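Uncharacterized NTF2-like protein (Burkholderia xenovorans LB400, PDB 3FGY) is of unknown function but has the NTF2-like, SnoaL-type fold, whose relatives commonly bind small molecules in a conical pocket. Local coordinates at residues A[6-9]-A[10-14]; A[89-93]-A[94-98]. All blocks are in the same frame, centred on the assembly; numbering follows the deposited sequence.

Contact 1. Residues A[6-9]-A[10-14]; sequences ENVQ and IVKDF
The backbone N of Asp13 donates to Gln9 O at 2.7 Å, the shortest of four successive i to i+4 backbone bonds in this part of helix 5-20. The same two residues are joined again through their side chains: Gln9 NE2 gives a hydrogen to Asp13 OD1 at 3.0 Å. OD1 lies close to the plane of the Gln9 amide, but the donor comes to it from above the carboxylate, 49° out of that plane. Gln9 holds CG opposite its own N and then bends at chi2 (58°), which brings NE2 over toward Asp13, one turn further along the helix. The other end of the amide, OE1, takes a hydrogen from a water at 3.2 Å; that water in turn accepts from Lys12 NZ at 3.0 Å. The extended Lys12 chain runs alongside Val8, its CE resting 3.6 Å from Val8 CG1. On the inner side, Val11 packs on Phe75, Ile107 and Val109, while Ile10 reaches Val109 and Val114. Gln9 thus accepts at one end and donates at the other, linking a lysine and an aspartate through one neutral amide and a water on the outer face of an amphipathic helix.

Contact 2. Residues A[89-93]-A[94-98]; sequences TGRVK and STNRT
A tight β-hairpin loop joins strand 81-92 to strand 98-110, and residues 89-98 run up one arm, through the four-residue turn Lys93-Asn96 and into the other. Val92 N closes the loop with an almost straight hydrogen bond to Arg97 O at 2.9 Å. Val92 O is approached from the other arm by Asn96 N, but this bond is weak, bent to 128°. Within the turn Lys93 and Ser94 have right-handed helical backbone angles, Thr95 drifts toward the bridge region, and Asn96 swings to the left-handed region (phi 66°), which turns the chain back toward the sheet. Thr95 OG1, placed between its own N and carbonyl carbon, accepts from Arg97 N at 3.2 Å, an ST turn across Asn96, and is also hydrogen-bonded to Ala129 O; the same oxygen lies 3.4 Å from Val92 CB, and the buried Val92 side chain also meets Phe99 and Thr130. Beyond the closing bond, Arg91 and Thr98 form an antiparallel non-hydrogen-bonded pair, accompanied by a CA-H...O contact from Thr98 CA to Gly90 O at 3.3 Å. Their side chains share one face of the sheet, Thr98 CG2 lying 4.0 Å from Arg91 CD. Asn96 runs beside Arg91 on this face, its OD1 3.4 Å from Arg91 CD, with amide and guanidinium planes 46° apart. The charged end of Arg91 goes on to a salt bridge with Glu66, which Lys93 also engages, tying the turn to the neighbouring strand 65-78. Two right-handed helical residues, a third near the bridge region and a left-handed fourth are characteristic of a classic four-residue β-hairpin loop, here linking two long adjacent strands of the curved NTF2-like sheet.

Overall arrangement
Both contacts are local and lie at the surface, each with a single buried residue among those that touch, but they sit on opposite sides of the chain's centre, with their own centres about 30 Å apart. Contact 1 spans rather more than two turns of the N-terminal helix; contact 2 is the reversal between two sheet strands. Strands 65-78 and 98-110 connect the two regions: helix 5-20 packs against both, while the hairpin leads into 98-110 and its Arg91 and Lys93 reach Glu66 on 65-78. Regular i to i+4 bonds with an amide-water network serve the helix, whereas the hairpin has one nearly straight backbone bond and one weak one across its turn, an ST turn at Thr95 and charges directed to a neighbouring strand.

Contact 1. Residues A[6-9]-A[10-14]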
# COMPACT_ATOMS: atom_id res chain seq x y z
N GLU A 6 -17.82 -10.29 8.66
CA GLU A 6 -17.84 -11.49 7.85
C GLU A 6 -16.74 -11.43 6.81
O GLU A 6 -16.01 -12.41 6.61
CB GLU A 6 -19.21 -11.70 7.17
CG GLU A 6 -20.44 -11.69 8.13
CD GLU A 6 -21.07 -10.29 8.32
OE1 GLU A 6 -20.40 -9.37 8.86
OE2 GLU A 6 -22.25 -10.13 7.94
N ASN A 7 -16.60 -10.28 6.16
CA ASN A 7 -15.53 -10.12 5.15
C ASN A 7 -14.14 -10.27 5.75
O ASN A 7 -13.26 -10.89 5.15
CB ASN A 7 -15.63 -8.77 4.44
CG ASN A 7 -16.81 -8.70 3.52
OD1 ASN A 7 -17.47 -9.71 3.30
ND2 ASN A 7 -17.09 -7.52 2.97
N VAL A 8 -13.95 -9.71 6.94
CA VAL A 8 -12.65 -9.82 7.61
C VAL A 8 -12.35 -11.29 7.95
O VAL A 8 -11.22 -11.75 7.78
CB VAL A 8 -12.56 -8.93 8.86
CG1 VAL A 8 -11.33 -9.31 9.70
CG2 VAL A 8 -12.53 -7.46 8.48
N GLN A 9 -13.36 -12.03 8.41
CA GLN A 9 -13.15 -13.44 8.71
C GLN A 9 -12.80 -14.24 7.45
O GLN A 9 -11.94 -15.11 7.50
CB GLN A 9 -14.36 -14.05 9.39
CG GLN A 9 -14.12 -15.46 9.90
CD GLN A 9 -12.96 -15.51 10.88
OE1 GLN A 9 -13.03 -14.92 11.97
NE2 GLN A 9 -11.87 -16.18 10.49
N ILE A 10 -13.45 -13.93 6.33
CA ILE A 10 -13.12 -14.56 5.03
C ILE A 10 -11.68 -14.30 4.62
O ILE A 10 -10.98 -15.20 4.17
CB ILE A 10 -14.04 -14.06 3.90
CG1 ILE A 10 -15.46 -14.60 4.11
CG2 ILE A 10 -13.52 -14.49 2.54
CD1 ILE A 10 -16.51 -13.83 3.35
N VAL A 11 -11.24 -13.05 4.78
CA VAL A 11 -9.88 -12.71 4.45
C VAL A 11 -8.92 -13.45 5.40
O VAL A 11 -7.93 -14.02 4.95
CB VAL A 11 -9.65 -11.19 4.45
CG1 VAL A 11 -8.18 -10.87 4.33
CG2 VAL A 11 -10.45 -10.55 3.31
N LYS A 12 -9.23 -13.47 6.69
CA LYS A 12 -8.47 -14.28 7.65
C LYS A 12 -8.47 -15.79 7.28
O LYS A 12 -7.43 -16.45 7.38
CB LYS A 12 -8.99 -14.05 9.08
CG LYS A 12 -8.68 -12.65 9.61
CD LYS A 12 -9.20 -12.42 11.03
CE LYS A 12 -8.78 -11.05 11.56
NZ LYS A 12 -9.48 -10.67 12.84
N ASP A 13 -9.61 -16.32 6.82
CA ASP A 13 -9.72 -17.71 6.33
C ASP A 13 -8.87 -17.94 5.06
O ASP A 13 -8.41 -19.06 4.81
CB ASP A 13 -11.17 -18.08 5.98
CG ASP A 13 -12.06 -18.21 7.20
OD1 ASP A 13 -11.54 -18.30 8.33
OD2 ASP A 13 -13.30 -18.20 7.01
N PHE A 14 -8.68 -16.87 4.28
CA PHE A 14 -7.95 -16.92 3.01
C PHE A 14 -6.48 -17.22 3.28
O PHE A 14 -5.93 -18.19 2.74
CB PHE A 14 -8.14 -15.58 2.27
CG PHE A 14 -7.43 -15.50 0.95
CD1 PHE A 14 -7.90 -16.16 -0.17
CD2 PHE A 14 -6.30 -14.71 0.82
CE1 PHE A 14 -7.23 -16.06 -1.39
CE2 PHE A 14 -5.64 -14.60 -0.40
CZ PHE A 14 -6.11 -15.28 -1.49
O HOH W 1 -12.27 -11.86 12.58

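Contact 2. Residues A[89-93]-A[94-98]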
# COMPACT_ATOMS: atom_id res chain seq x y z
N THR A 89 9.77 -9.93 6.68
CA THR A 89 11.18 -10.07 6.40
C THR A 89 11.35 -11.32 5.54
O THR A 89 10.55 -12.27 5.61
CB THR A 89 12.01 -10.17 7.68
OG1 THR A 89 11.60 -11.32 8.43
CG2 THR A 89 11.84 -8.91 8.54
N GLY A 90 12.34 -11.33 4.67
CA GLY A 90 12.52 -12.46 3.81
C GLY A 90 13.91 -12.67 3.27
O GLY A 90 14.81 -11.86 3.47
N ARG A 91 14.07 -13.79 2.57
CA ARG A 91 15.29 -14.12 1.88
C ARG A 91 14.96 -14.79 0.56
O ARG A 91 14.09 -15.66 0.48
CB ARG A 91 16.15 -15.00 2.75
CG ARG A 91 17.52 -15.28 2.15
CD ARG A 91 18.46 -15.82 3.23
NE ARG A 91 18.04 -17.16 3.67
CZ ARG A 91 18.60 -17.86 4.67
NH1 ARG A 91 19.64 -17.40 5.37
NH2 ARG A 91 18.12 -19.06 4.97
N VAL A 92 15.63 -14.34 -0.48
CA VAL A 92 15.46 -14.88 -1.82
C VAL A 92 16.37 -16.07 -1.98
O VAL A 92 17.58 -15.98 -1.78
CB VAL A 92 15.73 -13.81 -2.91
CG1 VAL A 92 15.62 -14.44 -4.30
CG2 VAL A 92 14.77 -12.64 -2.78
N LYS A 93 15.79 -17.23 -2.29
CA LYS A 93 16.57 -18.46 -2.28
C LYS A 93 17.70 -18.48 -3.32
O LYS A 93 18.80 -18.95 -3.01
CB LYS A 93 15.64 -19.68 -2.42
CG LYS A 93 14.68 -19.91 -1.26
CD LYS A 93 14.00 -21.29 -1.41
CE LYS A 93 12.94 -21.61 -0.34
NZ LYS A 93 13.47 -22.32 0.92
N SER A 94 17.46 -17.96 -4.52
CA SER A 94 18.43 -18.08 -5.63
C SER A 94 19.61 -17.14 -5.47
O SER A 94 20.73 -17.47 -5.84
CB SER A 94 17.76 -17.79 -6.97
OG SER A 94 17.29 -16.47 -7.05
N THR A 95 19.36 -15.98 -4.89
CA THR A 95 20.41 -14.99 -4.72
C THR A 95 20.97 -14.94 -3.29
O THR A 95 22.00 -14.31 -3.08
CB THR A 95 19.88 -13.58 -5.03
OG1 THR A 95 18.89 -13.26 -4.06
CG2 THR A 95 19.31 -13.48 -6.44
N ASN A 96 20.24 -15.53 -2.32
CA ASN A 96 20.56 -15.47 -0.88
C ASN A 96 20.45 -14.04 -0.30
O ASN A 96 20.88 -13.79 0.83
CB ASN A 96 21.95 -16.07 -0.57
CG ASN A 96 22.05 -16.66 0.84
OD1 ASN A 96 21.03 -17.03 1.43
ND2 ASN A 96 23.27 -16.77 1.36
N ARG A 97 19.82 -13.14 -1.04
CA ARG A 97 19.70 -11.74 -0.58
C ARG A 97 18.49 -11.56 0.31
O ARG A 97 17.46 -12.14 0.07
CB ARG A 97 19.65 -10.79 -1.77
CG ARG A 97 20.88 -10.75 -2.56
CD ARG A 97 20.72 -9.92 -3.80
NE ARG A 97 21.94 -9.97 -4.59
CZ ARG A 97 22.06 -9.52 -5.83
NH1 ARG A 97 21.01 -8.96 -6.45
NH2 ARG A 97 23.22 -9.68 -6.48
N THR A 98 18.64 -10.77 1.36
CA THR A 98 17.59 -10.56 2.35
C THR A 98 16.81 -9.25 2.06
O THR A 98 17.31 -8.36 1.37
CB THR A 98 18.16 -10.60 3.78
OG1 THR A 98 19.05 -9.48 3.98
CG2 THR A 98 18.92 -11.92 4.06